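Local structure of erythrocyte binding antigen 140 (Plasmodium falciparum, 4GF2) at residues I21-R26 / K181-N186; N397-L402 / N452-M457. The protein probably binds a sialylated receptor, glycophorin C, on the host erythrocyte during invasion, this chain being the part that carries its two Duffy-binding-like domains. The protein carries 3 engineered substitutions. All coordinates share one frame; numbering follows the deposited sequence.

Overall arrangement
The two contacts lie on opposite sides of the centre of this elongated, largely helical chain, their centres about 45 Å apart, and they share no helix or strand. Contact 1 joins the hairpin strand 23-27 to helix 175-202 in the N-terminal half, whereas contact 2 packs helix 388-407 against helix 435-457 in the second Duffy-binding-like domain. An edge-to-face aromatic pair with a tryptophan supplying the edge is common to both. Around it the chemistry differs: contact 1 adds an indole-to-amide hydrogen bond and includes two partly exposed residues, Ile21 and Asn186, beside three buried ones, while all six touching residues of contact 2 are buried and meet through apolar and sulfur contacts.

Contact 1 of 2, residues I21-R26 / K181-N186; sequences IKWICR and KEWNEN
Trp23 lays one face of its indole over Trp183 in a T-shaped stack, the five-membered rings 4.6 Å apart between centroids and their planes at 75°. Trp183 CD1 is the atom that points into this face, 3.6 Å from Trp23 CD2, and Trp183 CB sits over the six-membered ring as a CH-pi contact. At the rim of the same indole, Trp23 NE1 donates to Asn186 OD1 over 3.0 Å; the acceptor lies almost in the ring plane and offers a lone pair in its own carbonyl plane. Ile21 CG2 closes against the amide, 3.5 Å from Asn186 CG. Strand 23-27 pairs with strand 33-37 in a short antiparallel hairpin, cross-linked by the disulfide Cys25-Cys35, and it packs on helix 175-202 of the mainly helical Duffy-binding-like fold; the local axes of 23-26 and 181-186 are inclined at 126°. Trp183 has CG anti to its backbone N (chi1 -179°), which brings CD1 to the face of Trp23 and NE1 to a hydrogen bond with Gln232 of helix 213-242. Glu182 OE1 comes obliquely to within 4.1 Å of Trp23 CZ2, while the carboxylate makes a salt bridge with Arg39. Beyond these, Asn186 ND2 hydrogen-bonds a glycerol, probably from the crystallisation liquor.

Contact 2 of 2, residues N397-L402 / N452-M457; sequences NSYADL and NVWKVM
Val453 meets the edge of the Tyr399 ring where two helices of the second Duffy-binding-like domain, 388-407 and 435-457, pack nearly antiparallel, their local axes 10.9 Å apart at 152°. Its CG1 branch lies in the plane of that ring, 3.7 Å from Tyr399 CE1. One residue on, Trp454 turns the edge of its six-membered ring to a face of Tyr399 in an edge-to-face pair, with centroids 5.2 Å apart and planes at 63°. The contact is off-centre: Trp454 CE3 stands 3.8 Å from Tyr399 CG, and on the same face Trp454 CB lies over the CE1-CZ end of the ring. Tyr399 itself crosses the interface because CG is anti to the backbone N, and its hydroxyl hydrogen-bonds Lys450 O one turn earlier on the partner helix. The indole of Trp454 also stacks with Tyr470. Met457, a turn further along, completes the row. Its sulfur lies beside the edge of Tyr399 in a Met-aromatic contact, SD 5.2 Å from the ring centroid, and meets Leu402 CD1 tip to tip at 4.0 Å. A bend at chi3 (75°) turns the methyl onto the backbone of helix 388-407, with Met457 CE 3.9 Å from Tyr399 N.

Contact 1 of 2, residues I21-R26 / K181-N186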
ATOM      1  N   ILE A  21      -1.585  12.866 -23.716  1.00 48.23           N
ATOM      2  CA  ILE A  21      -2.694  12.051 -24.193  1.00 48.03           C
ATOM      3  C   ILE A  21      -3.467  11.497 -22.997  1.00 50.10           C
ATOM      4  O   ILE A  21      -2.939  10.697 -22.228  1.00 53.32           O
ATOM      5  CB  ILE A  21      -2.191  10.883 -25.063  1.00 48.02           C
ATOM      6  CG1 ILE A  21      -1.402  11.414 -26.264  1.00 43.65           C
ATOM      7  CG2 ILE A  21      -3.356  10.040 -25.543  1.00 49.20           C
ATOM      8  CD1 ILE A  21      -0.727  10.327 -27.095  1.00 41.65           C
ATOM      9  N   LYS A  22      -4.715  11.928 -22.839  1.00 49.11           N
ATOM     10  CA  LYS A  22      -5.520  11.502 -21.696  1.00 51.15           C
ATOM     11  C   LYS A  22      -6.964  11.217 -22.103  1.00 47.53           C
ATOM     12  O   LYS A  22      -7.434  11.676 -23.146  1.00 43.65           O
ATOM     13  CB  LYS A  22      -5.488  12.567 -20.597  1.00 56.08           C
ATOM     14  CG  LYS A  22      -6.031  13.914 -21.038  1.00 57.01           C
ATOM     15  CD  LYS A  22      -5.705  15.020 -20.044  1.00 62.92           C
ATOM     16  CE  LYS A  22      -6.618  14.984 -18.838  1.00 69.24           C
ATOM     17  NZ  LYS A  22      -6.366  16.140 -17.931  1.00 74.46           N
ATOM     18  N   TRP A  23      -7.660  10.449 -21.269  1.00 49.39           N
ATOM     19  CA  TRP A  23      -9.063  10.139 -21.501  1.00 48.03           C
ATOM     20  C   TRP A  23      -9.887  10.537 -20.288  1.00 48.32           C
ATOM     21  O   TRP A  23      -9.598  10.127 -19.163  1.00 50.12           O
ATOM     22  CB  TRP A  23      -9.236   8.651 -21.806  1.00 47.96           C
ATOM     23  CG  TRP A  23      -8.757   8.271 -23.175  1.00 44.78           C
ATOM     24  CD1 TRP A  23      -7.462   8.170 -23.590  1.00 43.58           C
ATOM     25  CD2 TRP A  23      -9.569   7.944 -24.309  1.00 42.46           C
ATOM     26  NE1 TRP A  23      -7.413   7.800 -24.914  1.00 41.33           N
ATOM     27  CE2 TRP A  23      -8.695   7.654 -25.380  1.00 40.72           C
ATOM     28  CE3 TRP A  23     -10.946   7.865 -24.526  1.00 41.42           C
ATOM     29  CZ2 TRP A  23      -9.154   7.291 -26.648  1.00 38.81           C
ATOM     30  CZ3 TRP A  23     -11.402   7.502 -25.785  1.00 40.25           C
ATOM     31  CH2 TRP A  23     -10.507   7.221 -26.830  1.00 38.74           C
ATOM     32  N   ILE A  24     -10.914  11.346 -20.519  1.00 47.46           N
ATOM     33  CA  ILE A  24     -11.706  11.888 -19.429  1.00 53.40           C
ATOM     34  C   ILE A  24     -13.083  11.242 -19.398  1.00 54.91           C
ATOM     35  O   ILE A  24     -13.834  11.291 -20.373  1.00 53.11           O
ATOM     36  CB  ILE A  24     -11.844  13.414 -19.550  1.00 57.10           C
ATOM     37  CG1 ILE A  24     -10.457  14.062 -19.554  1.00 64.48           C
ATOM     38  CG2 ILE A  24     -12.662  13.969 -18.398  1.00 57.46           C
ATOM     39  CD1 ILE A  24     -10.257  15.059 -20.672  1.00 67.27           C
ATOM     40  N   CYS A  25     -13.403  10.629 -18.266  1.00 58.63           N
ATOM     41  CA  CYS A  25     -14.680   9.953 -18.102  1.00 59.60           C
ATOM     42  C   CYS A  25     -15.649  10.809 -17.300  1.00 61.22           C
ATOM     43  O   CYS A  25     -15.301  11.333 -16.244  1.00 62.61           O
ATOM     44  CB  CYS A  25     -14.473   8.599 -17.427  1.00 61.77           C
ATOM     45  SG  CYS A  25     -13.404   7.487 -18.377  1.00 72.41           S
ATOM     46  N   ARG A  26     -16.859  10.959 -17.829  1.00 61.68           N
ATOM     47  CA  ARG A  26     -17.928  11.686 -17.159  1.00 66.53           C
ATOM     48  C   ARG A  26     -19.244  10.976 -17.442  1.00 66.69           C
ATOM     49  O   ARG A  26     -19.326  10.157 -18.356  1.00 64.56           O
ATOM     50  CB  ARG A  26     -18.012  13.121 -17.678  1.00 70.02           C
ATOM     51  CG  ARG A  26     -16.707  13.897 -17.627  1.00 75.81           C
ATOM     52  CD  ARG A  26     -16.890  15.306 -18.178  1.00 84.02           C
ATOM     53  NE  ARG A  26     -17.239  15.307 -19.600  1.00 89.62           N
ATOM     54  CZ  ARG A  26     -16.367  15.436 -20.600  1.00 92.89           C
ATOM     55  NH1 ARG A  26     -15.068  15.581 -20.362  1.00 93.37           N
ATOM     56  NH2 ARG A  26     -16.799  15.422 -21.856  1.00 93.96           N
ATOM     57  N   LYS A 181     -10.043   1.504 -30.529  1.00 44.25           N
ATOM     58  CA  LYS A 181      -8.772   1.278 -31.207  1.00 44.21           C
ATOM     59  C   LYS A 181      -7.734   2.312 -30.790  1.00 41.79           C
ATOM     60  O   LYS A 181      -6.587   1.970 -30.494  1.00 42.97           O
ATOM     61  CB  LYS A 181      -8.961   1.336 -32.725  1.00 46.22           C
ATOM     62  CG  LYS A 181      -9.504   0.060 -33.354  1.00 50.72           C
ATOM     63  CD  LYS A 181     -10.257   0.382 -34.634  1.00 53.36           C
ATOM     64  CE  LYS A 181     -10.123  -0.707 -35.667  1.00 58.81           C
ATOM     65  NZ  LYS A 181     -10.830  -0.325 -36.921  1.00 60.29           N
ATOM     66  N   GLU A 182      -8.137   3.579 -30.789  1.00 39.80           N
ATOM     67  CA  GLU A 182      -7.240   4.666 -30.422  1.00 39.94           C
ATOM     68  C   GLU A 182      -6.794   4.488 -28.977  1.00 41.23           C
ATOM     69  O   GLU A 182      -5.605   4.556 -28.671  1.00 42.35           O
ATOM     70  CB  GLU A 182      -7.925   6.030 -30.599  1.00 40.14           C
ATOM     71  CG  GLU A 182      -7.028   7.222 -30.239  1.00 42.20           C
ATOM     72  CD  GLU A 182      -7.736   8.563 -30.337  1.00 44.28           C
ATOM     73  OE1 GLU A 182      -8.967   8.582 -30.553  1.00 44.97           O
ATOM     74  OE2 GLU A 182      -7.056   9.605 -30.200  1.00 46.26           O
ATOM     75  N   TRP A 183      -7.757   4.245 -28.095  1.00 41.38           N
ATOM     76  CA  TRP A 183      -7.470   4.069 -26.677  1.00 42.20           C
ATOM     77  C   TRP A 183      -6.498   2.916 -26.460  1.00 45.47           C
ATOM     78  O   TRP A 183      -5.558   3.027 -25.671  1.00 47.66           O
ATOM     79  CB  TRP A 183      -8.758   3.811 -25.895  1.00 40.98           C
ATOM     80  CG  TRP A 183      -8.513   3.655 -24.439  1.00 40.23           C
ATOM     81  CD1 TRP A 183      -8.611   4.620 -23.484  1.00 41.27           C
ATOM     82  CD2 TRP A 183      -8.108   2.461 -23.765  1.00 40.25           C
ATOM     83  NE1 TRP A 183      -8.298   4.101 -22.254  1.00 41.97           N
ATOM     84  CE2 TRP A 183      -7.984   2.776 -22.399  1.00 41.30           C
ATOM     85  CE3 TRP A 183      -7.839   1.155 -24.183  1.00 40.95           C
ATOM     86  CZ2 TRP A 183      -7.602   1.835 -21.447  1.00 42.67           C
ATOM     87  CZ3 TRP A 183      -7.461   0.221 -23.239  1.00 43.34           C
ATOM     88  CH2 TRP A 183      -7.344   0.564 -21.887  1.00 43.67           C
ATOM     89  N   ASN A 184      -6.731   1.810 -27.160  1.00 45.96           N
ATOM     90  CA  ASN A 184      -5.855   0.650 -27.065  1.00 46.20           C
ATOM     91  C   ASN A 184      -4.415   1.017 -27.406  1.00 44.51           C
ATOM     92  O   ASN A 184      -3.484   0.611 -26.709  1.00 45.39           O
ATOM     93  CB  ASN A 184      -6.337  -0.464 -27.993  1.00 49.11           C
ATOM     94  CG  ASN A 184      -5.512  -1.733 -27.860  1.00 54.03           C
ATOM     95  OD1 ASN A 184      -5.002  -2.049 -26.784  1.00 52.28           O
ATOM     96  ND2 ASN A 184      -5.377  -2.467 -28.956  1.00 60.19           N
ATOM     97  N   GLU A 185      -4.235   1.789 -28.472  1.00 42.95           N
ATOM     98  CA  GLU A 185      -2.903   2.229 -28.878  1.00 45.63           C
ATOM     99  C   GLU A 185      -2.297   3.189 -27.852  1.00 41.64           C
ATOM    100  O   GLU A 185      -1.134   3.052 -27.484  1.00 40.73           O
ATOM    101  CB  GLU A 185      -2.946   2.886 -30.259  1.00 55.34           C
ATOM    102  CG  GLU A 185      -3.214   1.907 -31.394  1.00 69.57           C
ATOM    103  CD  GLU A 185      -3.448   2.597 -32.730  1.00 83.39           C
ATOM    104  OE1 GLU A 185      -4.009   3.715 -32.738  1.00 89.04           O
ATOM    105  OE2 GLU A 185      -3.070   2.022 -33.773  1.00 88.43           O
ATOM    106  N   ASN A 186      -3.084   4.158 -27.390  1.00 41.05           N
ATOM    107  CA  ASN A 186      -2.610   5.082 -26.371  1.00 42.73           C
ATOM    108  C   ASN A 186      -2.142   4.302 -25.146  1.00 45.93           C
ATOM    109  O   ASN A 186      -1.139   4.645 -24.517  1.00 49.78           O
ATOM    110  CB  ASN A 186      -3.708   6.068 -25.952  1.00 41.52           C
ATOM    111  CG  ASN A 186      -4.169   6.980 -27.088  1.00 41.45           C
ATOM    112  OD1 ASN A 186      -5.297   7.483 -27.063  1.00 43.56           O
ATOM    113  ND2 ASN A 186      -3.307   7.205 -28.076  1.00 40.74           N
TER

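Contact 2 of 2, residues N397-L402 / N452-M457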
ATOM      1  N   ASN A 397       3.448 -11.336  23.825  1.00 53.21           N
ATOM      2  CA  ASN A 397       4.144 -10.247  24.511  1.00 50.27           C
ATOM      3  C   ASN A 397       4.609  -9.173  23.525  1.00 44.74           C
ATOM      4  O   ASN A 397       4.318  -7.987  23.703  1.00 44.68           O
ATOM      5  CB  ASN A 397       5.341 -10.773  25.313  1.00 50.30           C
ATOM      6  CG  ASN A 397       4.926 -11.501  26.585  1.00 52.07           C
ATOM      7  OD1 ASN A 397       3.828 -11.298  27.107  1.00 53.29           O
ATOM      8  ND2 ASN A 397       5.819 -12.343  27.098  1.00 51.84           N
ATOM      9  N   SER A 398       5.320  -9.584  22.482  1.00 41.00           N
ATOM     10  CA  SER A 398       5.827  -8.631  21.497  1.00 40.13           C
ATOM     11  C   SER A 398       4.698  -8.071  20.634  1.00 43.09           C
ATOM     12  O   SER A 398       4.715  -6.904  20.250  1.00 41.33           O
ATOM     13  CB  SER A 398       6.903  -9.276  20.625  1.00 38.67           C
ATOM     14  OG  SER A 398       8.098  -9.449  21.368  1.00 38.19           O
ATOM     15  N   TYR A 399       3.713  -8.907  20.339  1.00 47.47           N
ATOM     16  CA  TYR A 399       2.521  -8.455  19.637  1.00 47.39           C
ATOM     17  C   TYR A 399       1.873  -7.286  20.376  1.00 47.65           C
ATOM     18  O   TYR A 399       1.550  -6.259  19.779  1.00 47.25           O
ATOM     19  CB  TYR A 399       1.521  -9.603  19.517  1.00 47.86           C
ATOM     20  CG  TYR A 399       0.166  -9.172  19.017  1.00 44.25           C
ATOM     21  CD1 TYR A 399       0.008  -8.690  17.727  1.00 41.04           C
ATOM     22  CD2 TYR A 399      -0.956  -9.251  19.832  1.00 45.32           C
ATOM     23  CE1 TYR A 399      -1.226  -8.296  17.260  1.00 41.87           C
ATOM     24  CE2 TYR A 399      -2.199  -8.860  19.370  1.00 46.28           C
ATOM     25  CZ  TYR A 399      -2.326  -8.382  18.081  1.00 45.70           C
ATOM     26  OH  TYR A 399      -3.555  -7.991  17.608  1.00 48.71           O
ATOM     27  N   ALA A 400       1.687  -7.449  21.682  1.00 47.65           N
ATOM     28  CA  ALA A 400       1.045  -6.425  22.499  1.00 44.56           C
ATOM     29  C   ALA A 400       1.909  -5.166  22.601  1.00 42.31           C
ATOM     30  O   ALA A 400       1.392  -4.052  22.639  1.00 40.84           O
ATOM     31  CB  ALA A 400       0.747  -6.973  23.880  1.00 44.64           C
ATOM     32  N   ASP A 401       3.225  -5.343  22.657  1.00 42.39           N
ATOM     33  CA  ASP A 401       4.129  -4.202  22.709  1.00 39.73           C
ATOM     34  C   ASP A 401       4.027  -3.406  21.415  1.00 38.97           C
ATOM     35  O   ASP A 401       4.054  -2.176  21.428  1.00 39.52           O
ATOM     36  CB  ASP A 401       5.574  -4.652  22.928  1.00 37.52           C
ATOM     37  CG  ASP A 401       5.877  -4.974  24.379  1.00 40.11           C
ATOM     38  OD1 ASP A 401       5.119  -4.535  25.271  1.00 42.03           O
ATOM     39  OD2 ASP A 401       6.890  -5.655  24.630  1.00 40.76           O
ATOM     40  N   LEU A 402       3.910  -4.112  20.296  1.00 38.25           N
ATOM     41  CA  LEU A 402       3.771  -3.451  19.006  1.00 38.19           C
ATOM     42  C   LEU A 402       2.505  -2.614  19.004  1.00 39.90           C
ATOM     43  O   LEU A 402       2.512  -1.461  18.569  1.00 40.80           O
ATOM     44  CB  LEU A 402       3.726  -4.474  17.876  1.00 40.51           C
ATOM     45  CG  LEU A 402       5.053  -5.164  17.569  1.00 43.58           C
ATOM     46  CD1 LEU A 402       4.839  -6.356  16.649  1.00 48.40           C
ATOM     47  CD2 LEU A 402       6.025  -4.181  16.950  1.00 42.45           C
ATOM     48  N   ASN A 452      -4.461  -8.789  10.939  1.00 57.06           N
ATOM     49  CA  ASN A 452      -3.408  -9.227  10.033  1.00 55.95           C
ATOM     50  C   ASN A 452      -2.058  -9.328  10.736  1.00 50.16           C
ATOM     51  O   ASN A 452      -1.266 -10.226  10.455  1.00 49.65           O
ATOM     52  CB  ASN A 452      -3.301  -8.280   8.836  1.00 58.13           C
ATOM     53  CG  ASN A 452      -4.335  -8.572   7.768  1.00 64.46           C
ATOM     54  OD1 ASN A 452      -4.738  -9.719   7.573  1.00 67.35           O
ATOM     55  ND2 ASN A 452      -4.768  -7.532   7.066  1.00 66.33           N
ATOM     56  N   VAL A 453      -1.794  -8.405  11.654  1.00 47.00           N
ATOM     57  CA  VAL A 453      -0.541  -8.429  12.391  1.00 45.24           C
ATOM     58  C   VAL A 453      -0.442  -9.744  13.155  1.00 48.07           C
ATOM     59  O   VAL A 453       0.596 -10.404  13.143  1.00 48.98           O
ATOM     60  CB  VAL A 453      -0.431  -7.246  13.371  1.00 43.52           C
ATOM     61  CG1 VAL A 453       0.781  -7.415  14.279  1.00 40.83           C
ATOM     62  CG2 VAL A 453      -0.348  -5.934  12.608  1.00 43.34           C
ATOM     63  N   TRP A 454      -1.528 -10.132  13.811  1.00 49.75           N
ATOM     64  CA  TRP A 454      -1.528 -11.380  14.557  1.00 50.71           C
ATOM     65  C   TRP A 454      -1.435 -12.584  13.625  1.00 52.25           C
ATOM     66  O   TRP A 454      -0.808 -13.588  13.959  1.00 53.17           O
ATOM     67  CB  TRP A 454      -2.772 -11.512  15.431  1.00 52.24           C
ATOM     68  CG  TRP A 454      -2.799 -12.830  16.119  1.00 54.24           C
ATOM     69  CD1 TRP A 454      -3.648 -13.867  15.878  1.00 55.74           C
ATOM     70  CD2 TRP A 454      -1.903 -13.274  17.143  1.00 52.52           C
ATOM     71  NE1 TRP A 454      -3.346 -14.924  16.699  1.00 57.96           N
ATOM     72  CE2 TRP A 454      -2.279 -14.584  17.486  1.00 54.96           C
ATOM     73  CE3 TRP A 454      -0.824 -12.686  17.807  1.00 48.25           C
ATOM     74  CZ2 TRP A 454      -1.615 -15.316  18.464  1.00 55.93           C
ATOM     75  CZ3 TRP A 454      -0.167 -13.413  18.776  1.00 49.40           C
ATOM     76  CH2 TRP A 454      -0.564 -14.715  19.096  1.00 53.18           C
ATOM     77  N   LYS A 455      -2.071 -12.483  12.461  1.00 52.79           N
ATOM     78  CA  LYS A 455      -2.040 -13.565  11.483  1.00 55.81           C
ATOM     79  C   LYS A 455      -0.611 -13.928  11.100  1.00 53.06           C
ATOM     80  O   LYS A 455      -0.249 -15.104  11.084  1.00 54.19           O
ATOM     81  CB  LYS A 455      -2.829 -13.187  10.227  1.00 59.36           C
ATOM     82  CG  LYS A 455      -4.318 -13.479  10.317  1.00 65.34           C
ATOM     83  CD  LYS A 455      -5.048 -13.083   9.042  1.00 68.77           C
ATOM     84  CE  LYS A 455      -6.516 -13.472   9.109  1.00 75.57           C
ATOM     85  NZ  LYS A 455      -7.264 -13.061   7.892  1.00 79.03           N
ATOM     86  N   VAL A 456       0.203 -12.920  10.791  1.00 51.37           N
ATOM     87  CA  VAL A 456       1.563 -13.179  10.329  1.00 53.11           C
ATOM     88  C   VAL A 456       2.469 -13.633  11.471  1.00 55.85           C
ATOM     89  O   VAL A 456       3.369 -14.444  11.263  1.00 61.98           O
ATOM     90  CB  VAL A 456       2.192 -11.953   9.609  1.00 49.23           C
ATOM     91  CG1 VAL A 456       1.349 -11.548   8.410  1.00 49.66           C
ATOM     92  CG2 VAL A 456       2.366 -10.785  10.559  1.00 46.74           C
ATOM     93  N   MET A 457       2.229 -13.122  12.675  1.00 50.87           N
ATOM     94  CA  MET A 457       3.050 -13.495  13.822  1.00 47.51           C
ATOM     95  C   MET A 457       2.708 -14.895  14.305  1.00 52.11           C
ATOM     96  O   MET A 457       3.575 -15.620  14.787  1.00 54.28           O
ATOM     97  CB  MET A 457       2.868 -12.499  14.969  1.00 43.02           C
ATOM     98  CG  MET A 457       3.415 -11.109  14.683  1.00 38.89           C
ATOM     99  SD  MET A 457       3.378 -10.056  16.148  1.00 44.86           S
ATOM    100  CE  MET A 457       4.754 -10.711  17.084  1.00 52.73           C
TER